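PDB 3K50: putative S41 protease from Bacteroides fragilis NCTC 9343, which is probably a serine peptidase of the S41 family, cleaving peptide bonds, although its substrate and biological role have not been established. Local coordinates for residues E26-R31 and V348-N353. Residues are numbered along the deposited sequence; the frame is centred on the assembly and turned at random.
Sequences EYLWYR and VCNVYN
L28 and V348 bring the two backbones together, their CA atoms 4.5 Å apart where the chain leaving helix 18-26 comes up against strand 342-352. Y27 departs from helical geometry and opens a type I beta turn that runs to Y30, closed by the bond from Y30 N to Y27 O (3.2 Å). On the strand, V348 and C349 both face A331 of strand 330-336, a classic beta bulge. L28 also shares a backbone hydrogen bond with the preceding strand residue, V347. A water lies within hydrogen-bonding distance of V348 O (2.7 Å) and, at longer range, of E26 O, though it has too few protons to serve every acceptor around it.

Among the side chains L28 does most of the work. With CG anti to the backbone N (chi1 -179°), its branched end extends over the strand and can reach V348 and N350 at once: CD1 lies 3.6 Å from V348 O and continues past the CA of C349, while CD2 meets N350 ND2 at 3.7 Å. The leucine and the asparagine cross at about a right angle, both methyls within van der Waals distance of ND2. N350 sets CG anti to its carbonyl carbon (chi1 -78°), which brings the amide beside these methyls. CD2 of L28 also lies over one face of the W29 ring, 3.7 Å above its plane and toward the rim. V348, beta-branched and suited to a strand, directs its side chain mainly away from the turn, yet CG1 still touches E26 O (3.7 Å), and the side chain also packs on F335. E26 turns its carboxylate elsewhere, to a salt bridge with R268.

L28 thus meets a backbone carbonyl and an asparagine amide by van der Waals contact, adding shape fit without hydrogen bonding, and the water may partly link two carbonyls that, both acceptors, cannot bond each other; together with the L28-V347 backbone bond, this joins the family's N-terminal region to an antiparallel sheet that includes strands of the peptidase region.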
loop_
_atom_site.group_PDB
_atom_site.type_symbol
_atom_site.label_atom_id
_atom_site.label_comp_id
_atom_site.label_asym_id
_atom_site.label_seq_id
_atom_site.Cartn_x
_atom_site.Cartn_y
_atom_site.Cartn_z
ATOM N N GLU A 26 2.784 -0.626 -26.188
ATOM C CA GLU A 26 3.325 -1.070 -24.906
ATOM C C GLU A 26 2.454 -1.929 -24.002
ATOM O O GLU A 26 2.963 -2.514 -23.065
ATOM C CB GLU A 26 3.654 0.165 -24.063
ATOM C CG GLU A 26 4.529 1.208 -24.703
ATOM C CD GLU A 26 5.975 0.785 -24.875
ATOM O OE1 GLU A 26 6.367 -0.250 -24.349
ATOM O OE2 GLU A 26 6.729 1.512 -25.541
ATOM N N TYR A 27 1.155 -1.967 -24.254
ATOM C CA TYR A 27 0.215 -2.692 -23.430
ATOM C C TYR A 27 0.397 -4.200 -23.490
ATOM O O TYR A 27 0.496 -4.766 -24.584
ATOM C CB TYR A 27 -1.200 -2.377 -23.927
ATOM C CG TYR A 27 -2.384 -2.753 -23.056
ATOM C CD1 TYR A 27 -2.334 -2.670 -21.658
ATOM C CD2 TYR A 27 -3.605 -2.999 -23.631
ATOM C CE1 TYR A 27 -3.469 -2.961 -20.881
ATOM C CE2 TYR A 27 -4.790 -3.236 -22.849
ATOM C CZ TYR A 27 -4.697 -3.200 -21.478
ATOM O OH TYR A 27 -5.816 -3.397 -20.697
ATOM N N LEU A 28 0.388 -4.851 -22.313
ATOM C CA LEU A 28 0.479 -6.295 -22.227
ATOM C C LEU A 28 -0.563 -6.919 -23.119
ATOM O O LEU A 28 -0.255 -7.842 -23.891
ATOM C CB LEU A 28 0.258 -6.829 -20.799
ATOM C CG LEU A 28 0.358 -8.342 -20.579
ATOM C CD1 LEU A 28 1.738 -8.924 -20.927
ATOM C CD2 LEU A 28 -0.037 -8.707 -19.165
ATOM N N TRP A 29 -1.779 -6.389 -23.034
ATOM C CA TRP A 29 -2.929 -6.967 -23.708
ATOM C C TRP A 29 -3.352 -6.187 -24.956
ATOM O O TRP A 29 -4.524 -6.023 -25.244
ATOM C CB TRP A 29 -4.093 -7.015 -22.693
ATOM C CG TRP A 29 -3.897 -7.949 -21.529
ATOM C CD1 TRP A 29 -3.479 -9.243 -21.614
ATOM C CD2 TRP A 29 -4.169 -7.727 -20.119
ATOM N NE1 TRP A 29 -3.411 -9.799 -20.387
ATOM C CE2 TRP A 29 -3.833 -8.911 -19.448
ATOM C CE3 TRP A 29 -4.588 -6.643 -19.369
ATOM C CZ2 TRP A 29 -3.967 -9.064 -18.074
ATOM C CZ3 TRP A 29 -4.719 -6.779 -17.999
ATOM C CH2 TRP A 29 -4.412 -7.974 -17.359
ATOM N N TYR A 30 -2.402 -5.697 -25.718
ATOM C CA TYR A 30 -2.751 -4.885 -26.874
ATOM C C TYR A 30 -3.649 -5.669 -27.847
ATOM O O TYR A 30 -4.482 -5.109 -28.509
ATOM C CB TYR A 30 -1.485 -4.361 -27.582
ATOM C CG TYR A 30 -0.747 -5.374 -28.428
ATOM C CD1 TYR A 30 0.235 -6.182 -27.892
ATOM C CD2 TYR A 30 -1.056 -5.534 -29.783
ATOM C CE1 TYR A 30 0.866 -7.149 -28.677
ATOM C CE2 TYR A 30 -0.415 -6.488 -30.575
ATOM C CZ TYR A 30 0.546 -7.275 -30.036
ATOM O OH TYR A 30 1.173 -8.220 -30.828
ATOM N N ARG A 31 -3.462 -6.970 -27.956
ATOM C CA ARG A 31 -4.252 -7.741 -28.902
ATOM C C ARG A 31 -5.741 -7.836 -28.557
ATOM O O ARG A 31 -6.559 -8.212 -29.408
ATOM C CB ARG A 31 -3.696 -9.162 -28.985
ATOM C CG ARG A 31 -2.361 -9.310 -29.706
ATOM C CD ARG A 31 -1.996 -10.798 -29.712
ATOM N NE ARG A 31 -0.775 -11.025 -30.454
ATOM C CZ ARG A 31 -0.694 -11.106 -31.779
ATOM N NH1 ARG A 31 -1.771 -10.979 -32.528
ATOM N NH2 ARG A 31 0.478 -11.291 -32.368
ATOM N N VAL A 348 1.937 -3.607 -18.354
ATOM C CA VAL A 348 2.984 -3.942 -19.325
ATOM C C VAL A 348 3.446 -5.424 -19.267
ATOM O O VAL A 348 3.774 -6.020 -20.314
ATOM C CB VAL A 348 4.219 -2.985 -19.178
ATOM C CG1 VAL A 348 3.802 -1.561 -19.590
ATOM C CG2 VAL A 348 4.841 -3.079 -17.773
ATOM N N CYS A 349 3.420 -6.049 -18.098
ATOM C CA CYS A 349 3.859 -7.447 -18.005
ATOM C C CYS A 349 3.213 -8.288 -16.955
ATOM O O CYS A 349 2.696 -7.808 -15.967
ATOM C CB CYS A 349 5.364 -7.550 -17.763
ATOM S SG CYS A 349 6.038 -6.846 -16.227
ATOM N N ASN A 350 3.227 -9.588 -17.242
ATOM C CA ASN A 350 2.944 -10.629 -16.273
ATOM C C ASN A 350 4.130 -10.733 -15.324
ATOM O O ASN A 350 5.291 -10.379 -15.688
ATOM C CB ASN A 350 2.740 -11.976 -16.970
ATOM C CG ASN A 350 1.410 -12.098 -17.578
ATOM O OD1 ASN A 350 0.400 -12.154 -16.875
ATOM N ND2 ASN A 350 1.370 -12.146 -18.847
ATOM N N VAL A 351 3.859 -11.116 -14.084
ATOM C CA VAL A 351 4.905 -11.289 -13.065
ATOM C C VAL A 351 4.733 -12.682 -12.405
ATOM O O VAL A 351 3.988 -12.846 -11.439
ATOM C CB VAL A 351 4.855 -10.178 -12.002
ATOM C CG1 VAL A 351 6.049 -10.316 -11.036
ATOM C CG2 VAL A 351 4.855 -8.867 -12.656
ATOM N N TYR A 352 5.334 -13.714 -13.004
ATOM C CA TYR A 352 5.202 -15.069 -12.471
ATOM C C TYR A 352 6.212 -15.324 -11.388
ATOM O O TYR A 352 7.305 -14.781 -11.433
ATOM C CB TYR A 352 5.410 -16.100 -13.554
ATOM C CG TYR A 352 4.480 -15.873 -14.807
ATOM C CD1 TYR A 352 3.088 -15.889 -14.688
ATOM C CD2 TYR A 352 5.004 -15.667 -16.039
ATOM C CE1 TYR A 352 2.240 -15.699 -15.774
ATOM C CE2 TYR A 352 4.138 -15.495 -17.179
ATOM C CZ TYR A 352 2.776 -15.533 -17.017
ATOM O OH TYR A 352 1.907 -15.337 -18.069
ATOM N N ASN A 353 5.863 -16.211 -10.466
ATOM C CA ASN A 353 6.804 -16.677 -9.473
ATOM C C ASN A 353 7.685 -17.766 -10.140
ATOM O O ASN A 353 7.537 -18.066 -11.326
ATOM C CB ASN A 353 6.104 -17.190 -8.189
ATOM C CG ASN A 353 5.175 -18.356 -8.396
ATOM O OD1 ASN A 353 5.246 -19.128 -9.375
ATOM N ND2 ASN A 353 4.292 -18.530 -7.404
HETATM O O HOH W 1 3.927 -5.656 -22.974
#